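Local coordinates for lipoprotein (Clostridioides difficile, PDB 7RAG) that binds the CwlD amidase and allosterically activates it during spore formation, as the lipoprotein GerS of the LolA family, at residues Lys49-Glu57 against Gly66-Asp74. Sequence-based numbering, arbitrary orientation.
Sequences KKTDNYKLE and GKSIEYQGD
Tyr-54 and Tyr-71 face each other as a hydrogen-bonded antiparallel pair: Tyr-54 N donates to Tyr-71 O at 3.0 Å, and Tyr-71 N returns a bond of 2.8 Å to Tyr-54 O. Two residues along, Leu-56 and Ile-69 repeat the pattern, the bond from Leu-56 N to Ile-69 O being nearly straight (175° at the hydrogen). Between these pairs, Lys-55 CA makes a CA-H...O contact with Ile-69 O.

This backbone ladder, from Tyr-54 to Ser-68, is the tight part of the contact. On its buried face Tyr-71 has CG anti to its carbonyl carbon (chi1 -61°), which carries the ring over toward Leu-56; Leu-56 CG lies at the ring's edge, near its plane, 4.3 Å from Tyr-71 CE2. Tyr-54 touches Tyr-71 through the two CB atoms, while its ring leads away to an edge-to-face contact with Phe-100.

On the other face Glu-57 CB packs on Ser-68 CB at 3.9 Å. Lys-55, with CG anti to the backbone N (chi1 -178°), runs across Glu-70, and its NZ forms a long salt bridge of 3.6 Å with Glu-70 OE1. The loose end lies beyond: Asn-53 and Gln-72 run side by side, the placing of the Gln-72 amide being doubtful, and toward Gly-73 the ladder stops. There Asp-52 O and Gln-72 O, both acceptors, come within 3.0 Å, and the chains diverge.

Ser-68 and Glu-70 bond through their backbones to strand 75-80, whereas the other edge of 49-57 pairs with a strand of the second subunit, continuing the sheet across the interface. Ile-69 also packs on Ser-59 of the amidase chain. The arrangement is a beta hairpin within an antiparallel meander, consistent with the curved sheet of LolA-family proteins.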
ATOM      1  N   LYS A  49     -10.119  11.621   5.662  1.00 63.17           N
ATOM      2  CA  LYS A  49     -11.316  10.923   5.214  1.00 63.52           C
ATOM      3  C   LYS A  49     -11.409   9.591   5.947  1.00 61.46           C
ATOM      4  O   LYS A  49     -10.405   8.903   6.128  1.00 60.54           O
ATOM      5  CB  LYS A  49     -11.333  10.716   3.679  1.00 62.10           C
ATOM      6  CG  LYS A  49     -10.085  10.099   3.068  1.00 65.22           C
ATOM      7  N   LYS A  50     -12.604   9.261   6.423  1.00 64.89           N
ATOM      8  CA  LYS A  50     -12.877   7.925   6.941  1.00 64.54           C
ATOM      9  C   LYS A  50     -13.176   7.020   5.751  1.00 61.53           C
ATOM     10  O   LYS A  50     -13.990   7.372   4.899  1.00 66.55           O
ATOM     11  CB  LYS A  50     -14.053   7.962   7.919  1.00 62.79           C
ATOM     12  CG  LYS A  50     -13.890   7.059   9.122  1.00 64.97           C
ATOM     13  CD  LYS A  50     -15.145   7.013   9.980  1.00 66.85           C
ATOM     14  CE  LYS A  50     -15.267   8.254  10.830  1.00 65.64           C
ATOM     15  NZ  LYS A  50     -16.666   8.461  11.318  1.00 70.26           N
ATOM     16  N   THR A  51     -12.470   5.898   5.639  1.00 62.38           N
ATOM     17  CA  THR A  51     -12.521   5.097   4.421  1.00 67.10           C
ATOM     18  C   THR A  51     -12.876   3.654   4.749  1.00 65.14           C
ATOM     19  O   THR A  51     -12.671   3.184   5.874  1.00 65.78           O
ATOM     20  CB  THR A  51     -11.190   5.128   3.634  1.00 68.52           C
ATOM     21  OG1 THR A  51     -10.230   4.282   4.269  1.00 67.93           O
ATOM     22  CG2 THR A  51     -10.627   6.531   3.572  1.00 64.98           C
ATOM     23  N   ASP A  52     -13.427   2.965   3.753  1.00 66.16           N
ATOM     24  CA  ASP A  52     -13.832   1.575   3.904  1.00 65.86           C
ATOM     25  C   ASP A  52     -12.654   0.636   3.671  1.00 64.49           C
ATOM     26  O   ASP A  52     -11.795   0.889   2.827  1.00 70.97           O
ATOM     27  CB  ASP A  52     -14.961   1.245   2.933  1.00 63.28           C
ATOM     28  CG  ASP A  52     -16.208   2.056   3.199  1.00 69.70           C
ATOM     29  OD1 ASP A  52     -17.129   2.002   2.366  1.00 82.49           O
ATOM     30  OD2 ASP A  52     -16.274   2.760   4.228  1.00 71.59           O
ATOM     31  N   ASN A  53     -12.598  -0.434   4.450  1.00 64.11           N
ATOM     32  CA  ASN A  53     -11.609  -1.487   4.248  1.00 69.09           C
ATOM     33  C   ASN A  53     -12.327  -2.828   4.285  1.00 61.18           C
ATOM     34  O   ASN A  53     -12.950  -3.177   5.293  1.00 62.39           O
ATOM     35  CB  ASN A  53     -10.493  -1.431   5.299  1.00 69.62           C
ATOM     36  CG  ASN A  53      -9.547  -2.631   5.223  1.00 74.34           C
ATOM     37  OD1 ASN A  53      -9.853  -3.718   5.722  1.00 80.49           O
ATOM     38  ND2 ASN A  53      -8.391  -2.432   4.613  1.00 78.51           N
ATOM     39  N   TYR A  54     -12.240  -3.565   3.182  1.00 60.86           N
ATOM     40  CA  TYR A  54     -12.860  -4.872   3.032  1.00 61.94           C
ATOM     41  C   TYR A  54     -11.768  -5.927   2.883  1.00 63.90           C
ATOM     42  O   TYR A  54     -10.787  -5.716   2.171  1.00 70.82           O
ATOM     43  CB  TYR A  54     -13.770  -4.895   1.818  1.00 62.67           C
ATOM     44  CG  TYR A  54     -15.085  -4.165   1.965  1.00 64.27           C
ATOM     45  CD1 TYR A  54     -16.160  -4.767   2.603  1.00 66.13           C
ATOM     46  CD2 TYR A  54     -15.274  -2.896   1.429  1.00 63.98           C
ATOM     47  CE1 TYR A  54     -17.382  -4.123   2.715  1.00 67.66           C
ATOM     48  CE2 TYR A  54     -16.490  -2.240   1.548  1.00 65.48           C
ATOM     49  CZ  TYR A  54     -17.544  -2.862   2.185  1.00 67.32           C
ATOM     50  OH  TYR A  54     -18.765  -2.237   2.313  1.00 68.89           O
ATOM     51  N   LYS A  55     -11.903  -7.047   3.582  1.00 61.55           N
ATOM     52  CA  LYS A  55     -11.036  -8.193   3.350  1.00 62.52           C
ATOM     53  C   LYS A  55     -11.902  -9.412   3.074  1.00 62.08           C
ATOM     54  O   LYS A  55     -12.826  -9.695   3.839  1.00 63.70           O
ATOM     55  CB  LYS A  55     -10.123  -8.444   4.540  1.00 62.18           C
ATOM     56  CG  LYS A  55      -9.168  -9.594   4.360  1.00 69.31           C
ATOM     57  CD  LYS A  55      -7.962  -9.413   5.259  1.00 77.31           C
ATOM     58  CE  LYS A  55      -7.202 -10.722   5.446  1.00 79.01           C
ATOM     59  NZ  LYS A  55      -5.753 -10.545   5.110  1.00 88.45           N
ATOM     60  N   LEU A  56     -11.641 -10.095   1.960  1.00 61.49           N
ATOM     61  CA  LEU A  56     -12.269 -11.374   1.646  1.00 62.61           C
ATOM     62  C   LEU A  56     -11.181 -12.432   1.673  1.00 61.52           C
ATOM     63  O   LEU A  56     -10.231 -12.358   0.884  1.00 63.70           O
ATOM     64  CB  LEU A  56     -12.951 -11.375   0.276  1.00 62.94           C
ATOM     65  CG  LEU A  56     -13.480 -10.073  -0.318  1.00 63.27           C
ATOM     66  CD1 LEU A  56     -14.279 -10.402  -1.574  1.00 64.88           C
ATOM     67  CD2 LEU A  56     -14.348  -9.299   0.677  1.00 64.36           C
ATOM     68  N   GLU A  57     -11.305 -13.406   2.568  1.00 62.43           N
ATOM     69  CA  GLU A  57     -10.352 -14.499   2.613  1.00 61.57           C
ATOM     70  C   GLU A  57     -11.063 -15.828   2.382  1.00 62.91           C
ATOM     71  O   GLU A  57     -12.105 -16.103   2.988  1.00 64.73           O
ATOM     72  CB  GLU A  57      -9.593 -14.511   3.942  1.00 61.21           C
ATOM     73  CG  GLU A  57      -8.823 -15.809   4.157  1.00 61.86           C
ATOM     74  CD  GLU A  57      -8.429 -15.994   5.584  1.00 73.19           C
ATOM     75  OE1 GLU A  57      -8.387 -14.962   6.294  1.00 79.36           O
ATOM     76  OE2 GLU A  57      -8.197 -17.162   5.999  1.00 78.18           O
ATOM     77  N   GLY A  66      -6.820 -19.611   2.684  1.00 56.22           N
ATOM     78  CA  GLY A  66      -5.826 -18.636   3.052  1.00 57.48           C
ATOM     79  C   GLY A  66      -5.504 -17.605   1.990  1.00 56.39           C
ATOM     80  O   GLY A  66      -4.784 -16.650   2.290  1.00 57.58           O
ATOM     81  N   LYS A  67      -5.976 -17.775   0.754  1.00 54.45           N
ATOM     82  CA  LYS A  67      -5.840 -16.717  -0.240  1.00 58.43           C
ATOM     83  C   LYS A  67      -6.826 -15.603   0.072  1.00 56.57           C
ATOM     84  O   LYS A  67      -7.901 -15.842   0.625  1.00 55.90           O
ATOM     85  CB  LYS A  67      -6.065 -17.258  -1.649  1.00 53.22           C
ATOM     86  CG  LYS A  67      -5.010 -18.264  -2.041  1.00 55.50           C
ATOM     87  CD  LYS A  67      -5.393 -19.022  -3.260  1.00 55.39           C
ATOM     88  CE  LYS A  67      -4.181 -19.564  -3.968  1.00 55.11           C
ATOM     89  NZ  LYS A  67      -3.504 -20.571  -3.157  1.00 57.72           N
ATOM     90  N   SER A  68      -6.434 -14.368  -0.233  1.00 56.21           N
ATOM     91  CA  SER A  68      -7.277 -13.251   0.171  1.00 54.31           C
ATOM     92  C   SER A  68      -7.167 -12.102  -0.821  1.00 58.74           C
ATOM     93  O   SER A  68      -6.214 -12.000  -1.600  1.00 53.77           O
ATOM     94  CB  SER A  68      -6.940 -12.772   1.595  1.00 63.11           C
ATOM     95  OG  SER A  68      -5.602 -12.295   1.711  1.00 64.52           O
ATOM     96  N   ILE A  69      -8.188 -11.254  -0.790  1.00 55.16           N
ATOM     97  CA  ILE A  69      -8.208  -9.993  -1.509  1.00 57.08           C
ATOM     98  C   ILE A  69      -8.627  -8.913  -0.528  1.00 61.56           C
ATOM     99  O   ILE A  69      -9.639  -9.056   0.167  1.00 64.75           O
ATOM    100  CB  ILE A  69      -9.170 -10.029  -2.706  1.00 60.18           C
ATOM    101  CG1 ILE A  69      -8.654 -10.990  -3.769  1.00 60.75           C
ATOM    102  CG2 ILE A  69      -9.321  -8.650  -3.280  1.00 57.71           C
ATOM    103  CD1 ILE A  69      -9.669 -11.294  -4.868  1.00 57.75           C
ATOM    104  N   GLU A  70      -7.865  -7.835  -0.479  1.00 59.92           N
ATOM    105  CA  GLU A  70      -8.085  -6.737   0.446  1.00 62.29           C
ATOM    106  C   GLU A  70      -8.293  -5.448  -0.343  1.00 62.98           C
ATOM    107  O   GLU A  70      -7.476  -5.113  -1.203  1.00 60.50           O
ATOM    108  CB  GLU A  70      -6.889  -6.635   1.374  1.00 63.00           C
ATOM    109  CG  GLU A  70      -7.149  -5.945   2.665  1.00 78.29           C
ATOM    110  CD  GLU A  70      -5.956  -6.068   3.604  1.00 89.80           C
ATOM    111  OE1 GLU A  70      -5.395  -7.197   3.708  1.00 87.70           O
ATOM    112  OE2 GLU A  70      -5.571  -5.035   4.213  1.00 95.99           O
ATOM    113  N   TYR A  71      -9.400  -4.753  -0.077  1.00 61.01           N
ATOM    114  CA  TYR A  71      -9.739  -3.480  -0.706  1.00 60.53           C
ATOM    115  C   TYR A  71      -9.563  -2.369   0.322  1.00 75.95           C
ATOM    116  O   TYR A  71     -10.286  -2.337   1.328  1.00 76.90           O
ATOM    117  CB  TYR A  71     -11.180  -3.486  -1.212  1.00 59.25           C
ATOM    118  CG  TYR A  71     -11.502  -4.537  -2.258  1.00 66.87           C
ATOM    119  CD1 TYR A  71     -11.440  -4.235  -3.619  1.00 66.61           C
ATOM    120  CD2 TYR A  71     -11.881  -5.831  -1.889  1.00 59.91           C
ATOM    121  CE1 TYR A  71     -11.742  -5.190  -4.577  1.00 60.81           C
ATOM    122  CE2 TYR A  71     -12.189  -6.780  -2.838  1.00 60.60           C
ATOM    123  CZ  TYR A  71     -12.117  -6.455  -4.176  1.00 59.99           C
ATOM    124  OH  TYR A  71     -12.410  -7.400  -5.117  1.00 61.99           O
ATOM    125  N   GLN A  72      -8.627  -1.445   0.068  1.00 77.25           N
ATOM    126  CA  GLN A  72      -8.270  -0.429   1.054  1.00 81.66           C
ATOM    127  C   GLN A  72      -8.668   0.975   0.616  1.00 88.16           C
ATOM    128  O   GLN A  72      -9.368   1.695   1.332  1.00 89.38           O
ATOM    129  CB  GLN A  72      -6.758  -0.461   1.329  1.00 84.54           C
ATOM    130  CG  GLN A  72      -6.179  -1.839   1.560  1.00 88.09           C
ATOM    131  CD  GLN A  72      -5.478  -1.947   2.906  1.00 99.33           C
ATOM    132  OE1 GLN A  72      -5.504  -1.009   3.704  1.00104.69           O
ATOM    133  NE2 GLN A  72      -4.850  -3.095   3.164  1.00 94.90           N
ATOM    134  N   GLY A  73      -8.174   1.401  -0.524  1.00 89.27           N
ATOM    135  CA  GLY A  73      -8.417   2.728  -1.024  1.00 94.22           C
ATOM    136  C   GLY A  73      -8.415   2.646  -2.526  1.00 95.39           C
ATOM    137  O   GLY A  73      -9.181   1.899  -3.136  1.00 99.34           O
ATOM    138  N   ASP A  74      -7.543   3.442  -3.125  1.00100.02           N
ATOM    139  CA  ASP A  74      -7.146   3.251  -4.509  1.00109.96           C
ATOM    140  C   ASP A  74      -6.392   1.931  -4.716  1.00110.06           C
ATOM    141  O   ASP A  74      -5.957   1.641  -5.837  1.00112.12           O
ATOM    142  CB  ASP A  74      -6.284   4.438  -4.956  1.00109.98           C
TER